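Local coordinates for carboxysome assembly protein CcmN (Synechococcus elongatus, PDB 7D6C) that helps build the carboxysome, its N-terminal part binding CcmM and its C-terminal peptide the shell protein CcmK2, at residues 39-44 against 59-64; 78-83 against 96-101. All coordinates share one frame; numbering follows the deposited sequence.

Interaction 1 of 2, residues 39-44 against 59-64; sequences IAEADS and VIHARG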
loop_
_atom_site.group_PDB
_atom_site.type_symbol
_atom_site.label_atom_id
_atom_site.label_comp_id
_atom_site.label_asym_id
_atom_site.label_seq_id
_atom_site.Cartn_x
_atom_site.Cartn_y
_atom_site.Cartn_z
ATOM N N ILE F 39 -13.001 -3.619 -2.856
ATOM C CA ILE F 39 -13.468 -4.998 -2.815
ATOM C C ILE F 39 -14.457 -5.129 -1.669
ATOM O O ILE F 39 -14.173 -4.697 -0.543
ATOM C CB ILE F 39 -12.294 -5.982 -2.656
ATOM C CG1 ILE F 39 -11.390 -5.888 -3.873
ATOM C CG2 ILE F 39 -12.772 -7.416 -2.517
ATOM C CD1 ILE F 39 -10.344 -4.867 -3.715
ATOM N N ALA F 40 -15.627 -5.701 -1.958
ATOM C CA ALA F 40 -16.636 -5.957 -0.932
ATOM C C ALA F 40 -17.127 -7.391 -1.084
ATOM O O ALA F 40 -17.600 -7.778 -2.160
ATOM C CB ALA F 40 -17.795 -4.954 -1.016
ATOM N N GLU F 41 -16.991 -8.184 -0.019
ATOM C CA GLU F 41 -17.475 -9.558 -0.028
ATOM C C GLU F 41 -19.005 -9.578 -0.055
ATOM O O GLU F 41 -19.673 -8.555 0.150
ATOM C CB GLU F 41 -16.948 -10.327 1.187
ATOM C CG GLU F 41 -15.440 -10.365 1.299
ATOM C CD GLU F 41 -14.810 -11.286 0.269
ATOM O OE1 GLU F 41 -14.134 -10.795 -0.664
ATOM O OE2 GLU F 41 -14.992 -12.514 0.389
ATOM N N ALA F 42 -19.560 -10.773 -0.303
ATOM C CA ALA F 42 -20.992 -10.895 -0.577
ATOM C C ALA F 42 -21.829 -10.383 0.578
ATOM O O ALA F 42 -22.914 -9.824 0.362
ATOM C CB ALA F 42 -21.355 -12.342 -0.885
ATOM N N ASP F 43 -21.336 -10.545 1.802
ATOM C CA ASP F 43 -21.993 -10.051 3.003
ATOM C C ASP F 43 -21.671 -8.590 3.295
ATOM O O ASP F 43 -21.760 -8.162 4.450
ATOM C CB ASP F 43 -21.580 -10.909 4.198
ATOM C CG ASP F 43 -20.079 -10.869 4.448
ATOM O OD1 ASP F 43 -19.287 -10.956 3.468
ATOM O OD2 ASP F 43 -19.701 -10.739 5.629
ATOM N N SER F 44 -21.301 -7.815 2.282
ATOM C CA SER F 44 -20.562 -6.600 2.570
ATOM C C SER F 44 -20.714 -5.597 1.437
ATOM O O SER F 44 -20.968 -5.958 0.278
ATOM C CB SER F 44 -19.086 -6.926 2.811
ATOM O OG SER F 44 -18.924 -7.549 4.076
ATOM N N VAL F 59 -6.394 0.474 -0.968
ATOM C CA VAL F 59 -7.154 -0.766 -1.085
ATOM C C VAL F 59 -8.206 -0.763 0.005
ATOM O O VAL F 59 -7.871 -0.713 1.195
ATOM C CB VAL F 59 -6.280 -2.023 -0.972
ATOM C CG1 VAL F 59 -7.162 -3.288 -0.856
ATOM C CG2 VAL F 59 -5.323 -2.119 -2.163
ATOM N N ILE F 60 -9.470 -0.795 -0.393
ATOM C CA ILE F 60 -10.585 -0.852 0.538
ATOM C C ILE F 60 -11.211 -2.227 0.400
ATOM O O ILE F 60 -11.712 -2.578 -0.678
ATOM C CB ILE F 60 -11.615 0.255 0.264
ATOM C CG1 ILE F 60 -10.909 1.594 0.023
ATOM C CG2 ILE F 60 -12.566 0.366 1.419
ATOM C CD1 ILE F 60 -10.286 2.213 1.266
ATOM N N HIS F 61 -11.172 -3.017 1.473
ATOM C CA HIS F 61 -11.716 -4.372 1.432
ATOM C C HIS F 61 -12.696 -4.565 2.583
ATOM O O HIS F 61 -12.282 -4.699 3.741
ATOM C CB HIS F 61 -10.604 -5.411 1.477
ATOM C CG HIS F 61 -11.089 -6.801 1.257
ATOM N ND1 HIS F 61 -10.328 -7.911 1.546
ATOM C CD2 HIS F 61 -12.270 -7.266 0.788
ATOM C CE1 HIS F 61 -11.017 -9.001 1.258
ATOM N NE2 HIS F 61 -12.199 -8.637 0.796
ATOM N N ALA F 62 -13.995 -4.587 2.266
ATOM C CA ALA F 62 -15.035 -4.680 3.285
ATOM C C ALA F 62 -15.304 -6.141 3.597
ATOM O O ALA F 62 -15.456 -6.958 2.680
ATOM C CB ALA F 62 -16.312 -3.984 2.831
ATOM N N ARG F 63 -15.325 -6.477 4.887
ATOM C CA ARG F 63 -15.526 -7.866 5.286
ATOM C C ARG F 63 -16.360 -7.925 6.556
ATOM O O ARG F 63 -16.017 -7.290 7.562
ATOM C CB ARG F 63 -14.195 -8.604 5.489
ATOM C CG ARG F 63 -14.308 -10.078 5.175
ATOM C CD ARG F 63 -13.059 -10.860 5.518
ATOM N NE ARG F 63 -11.822 -10.243 5.063
ATOM C CZ ARG F 63 -10.763 -10.968 4.732
ATOM N NH1 ARG F 63 -9.628 -10.400 4.309
ATOM N NH2 ARG F 63 -10.858 -12.290 4.794
ATOM N N GLY F 64 -17.450 -8.694 6.491
ATOM C CA GLY F 64 -18.391 -8.802 7.589
ATOM C C GLY F 64 -19.227 -7.565 7.834
ATOM O O GLY F 64 -19.687 -7.347 8.963
#
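Ile39 and Ala40 lie beside His61 and Ala62 as parallel beta pairs, Ile39 N donating a hydrogen bond to Ile60 O (2.7 Å) and Ile39 O receiving one from Ala62 N (2.8 Å). One step further on, Glu41 N reaches Ala62 O only weakly, at 3.3 Å, as the chain leaves strand 37-40 for the type I turn Glu41 to Ser44. The imidazole of His61 carries the polar part of the contact. With CG anti to the backbone N (chi1 -172°), the ring leans across to the neighbouring strand and presents CD2 to Ile39 CG2 (3.3 Å), a methyl that approaches obliquely. Its NE2 donates to Glu41 OE1 (3.2 Å, N-H...O angle 163°). The oxygen sits near the ring plane, yet the donor comes from above the carboxylate, whose plane stands 77° from that of the ring. Two adjacent coils of a left-handed parallel beta-helix, built from hexapeptide-like repeats, meet here in this N-terminal domain. On its outer surface, His61 ND1 bonds to a polar side chain of another protein's chain, probably CcmM; with both ring nitrogens engaged, the imidazole is held against rotation. A leucine in place of His61 would probably leave Glu41 OE1 and that polar side chain without their shared partner, and Glu41 freer to turn. On the inner face Ala40 CB stands 4.2 Å from Ala62 CB, with Ile46 and Ile67 also packing on Ala62; Ser44, which closes the turn, brings its CB within 4.0 Å of the same Ala62 CB. Ser44 OG hydrogen-bonds to Gly65 N, while Asp43 OD2 hangs beside Gly64 CA (3.1 Å), where the chain turns a corner.

Interaction 2 of 2, residues 78-83 against 96-101; sequences GVLIVG and STTLVN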
loop_
_atom_site.group_PDB
_atom_site.type_symbol
_atom_site.label_atom_id
_atom_site.label_comp_id
_atom_site.label_asym_id
_atom_site.label_seq_id
_atom_site.Cartn_x
_atom_site.Cartn_y
_atom_site.Cartn_z
ATOM N N GLY F 78 -1.897 4.534 -0.901
ATOM C CA GLY F 78 -1.647 3.274 -0.211
ATOM C C GLY F 78 -2.318 3.076 1.139
ATOM O O GLY F 78 -1.865 2.248 1.932
ATOM N N VAL F 79 -3.386 3.813 1.435
ATOM C CA VAL F 79 -4.173 3.511 2.621
ATOM C C VAL F 79 -4.870 2.165 2.440
ATOM O O VAL F 79 -5.335 1.822 1.339
ATOM C CB VAL F 79 -5.170 4.652 2.873
ATOM C CG1 VAL F 79 -6.105 4.331 4.054
ATOM C CG2 VAL F 79 -4.399 5.909 3.124
ATOM N N LEU F 80 -4.933 1.383 3.519
ATOM C CA LEU F 80 -5.501 0.040 3.482
ATOM C C LEU F 80 -6.576 -0.102 4.554
ATOM O O LEU F 80 -6.295 0.050 5.749
ATOM C CB LEU F 80 -4.410 -1.000 3.686
ATOM C CG LEU F 80 -5.003 -2.368 3.918
ATOM C CD1 LEU F 80 -5.468 -2.890 2.589
ATOM C CD2 LEU F 80 -3.971 -3.269 4.537
ATOM N N ILE F 81 -7.801 -0.407 4.138
ATOM C CA ILE F 81 -8.922 -0.540 5.069
ATOM C C ILE F 81 -9.565 -1.912 4.870
ATOM O O ILE F 81 -10.207 -2.163 3.838
ATOM C CB ILE F 81 -9.956 0.584 4.905
ATOM C CG1 ILE F 81 -9.311 1.944 5.201
ATOM C CG2 ILE F 81 -11.046 0.395 5.876
ATOM C CD1 ILE F 81 -10.209 3.146 4.920
ATOM N N VAL F 82 -9.388 -2.794 5.851
ATOM C CA VAL F 82 -9.916 -4.152 5.830
ATOM C C VAL F 82 -10.868 -4.307 6.998
ATOM O O VAL F 82 -10.559 -3.850 8.106
ATOM C CB VAL F 82 -8.801 -5.207 5.939
ATOM C CG1 VAL F 82 -9.419 -6.598 6.054
ATOM C CG2 VAL F 82 -7.869 -5.118 4.764
ATOM N N GLY F 83 -12.010 -4.969 6.762
ATOM C CA GLY F 83 -12.923 -5.304 7.850
ATOM C C GLY F 83 -14.182 -4.483 7.786
ATOM O O GLY F 83 -14.784 -4.451 6.708
ATOM N N SER F 96 -0.089 5.160 3.550
ATOM C CA SER F 96 0.134 3.822 4.098
ATOM C C SER F 96 -0.401 3.664 5.520
ATOM O O SER F 96 0.120 2.870 6.312
ATOM C CB SER F 96 1.606 3.457 4.023
ATOM O OG SER F 96 2.021 3.639 2.680
ATOM N N THR F 97 -1.454 4.407 5.844
ATOM C CA THR F 97 -2.297 4.047 6.971
ATOM C C THR F 97 -2.897 2.666 6.753
ATOM O O THR F 97 -3.303 2.315 5.641
ATOM C CB THR F 97 -3.431 5.060 7.126
ATOM O OG1 THR F 97 -2.895 6.379 7.256
ATOM C CG2 THR F 97 -4.288 4.720 8.340
ATOM N N THR F 98 -2.992 1.895 7.832
ATOM C CA THR F 98 -3.778 0.666 7.847
ATOM C C THR F 98 -4.841 0.715 8.945
ATOM O O THR F 98 -4.512 0.899 10.126
ATOM C CB THR F 98 -2.867 -0.534 8.032
ATOM O OG1 THR F 98 -2.160 -0.746 6.801
ATOM C CG2 THR F 98 -3.689 -1.764 8.388
ATOM N N LEU F 99 -6.114 0.555 8.553
ATOM C CA LEU F 99 -7.228 0.416 9.489
ATOM C C LEU F 99 -7.832 -0.963 9.309
ATOM O O LEU F 99 -8.309 -1.277 8.213
ATOM C CB LEU F 99 -8.303 1.468 9.247
ATOM C CG LEU F 99 -7.945 2.944 9.241
ATOM C CD1 LEU F 99 -9.154 3.763 8.797
ATOM C CD2 LEU F 99 -7.513 3.374 10.604
ATOM N N VAL F 100 -7.834 -1.767 10.383
ATOM C CA VAL F 100 -8.382 -3.135 10.389
ATOM C C VAL F 100 -9.475 -3.227 11.441
ATOM O O VAL F 100 -9.181 -3.322 12.638
ATOM C CB VAL F 100 -7.314 -4.198 10.667
ATOM C CG1 VAL F 100 -7.903 -5.561 10.402
ATOM C CG2 VAL F 100 -6.085 -3.970 9.805
ATOM N N ASN F 101 -10.732 -3.251 10.993
ATOM C CA ASN F 101 -11.893 -3.279 11.888
ATOM C C ASN F 101 -11.827 -2.135 12.908
ATOM O O ASN F 101 -12.162 -2.308 14.080
ATOM C CB ASN F 101 -12.023 -4.635 12.602
ATOM C CG ASN F 101 -12.415 -5.788 11.657
ATOM O OD1 ASN F 101 -13.347 -5.668 10.862
ATOM N ND2 ASN F 101 -11.703 -6.921 11.764
#
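The flat carboxamide of Asn101 brings OD1 to within 3.1 Å of Gly83 CA, and the same oxygen accepts a hydrogen bond from Gln84 N; it thus lies across the corner where the adjacent coil turns, a spot where a side chain on Gly83 would collide with it. The side chains of the two strands divide between the faces of the sheet. On one, Ile81 and Leu99 run alongside each other, pointing the same way: with Leu99 CG anti to its own carbonyl carbon (chi1 -55°), its CD1 comes 4.0 Å from Ile81 CG1, and Ile67 and Leu116 add to this interior layer. On the other, Leu80 CD2 rests 3.8 Å from Thr98 OG1, whose hydroxyl is hydrogen-bonded to polar and basic side chains of another protein's chain. An aromatic side chain of that chain covers Val100. Between the faces the backbones are laced by Leu80 N to Thr97 O (2.8 Å), Leu99 N to Leu80 O (2.9 Å), Val82 N to Leu99 O and Asn101 N to Val82 O, the strand directions diverging by only 4°. Such in-register stacking of parallel strands, with Ile81 on Leu99, Val82 beside Val100 and a chain corner at Gly83, fits the coils of a left-handed beta-helix, here with an outer face that meets a partner protein.

How the interactions relate
Interactions 1 and 2 are two pairings within one parallel sheet of the helix, with the pairing of 59-63 and 80-82 between them and their centres about 12 Å apart. Strand 59-63 is the neighbour of strand 80-82, so the two contacts join directly: His61 N lies 2.7 Å from Ile81 O and Arg63 N 2.8 Å from Gly83 O, both probable hydrogen bonds. Inside, Ile60 CD1 meets Ile81 CD1 at 3.8 Å, continuing one aliphatic ladder from coil to coil. The outer side unites them differently, since His61 from residues 59-64 and Thr98 from residues 96-101 both bond to another protein's chain, consistent with one continuous wall for binding CcmM.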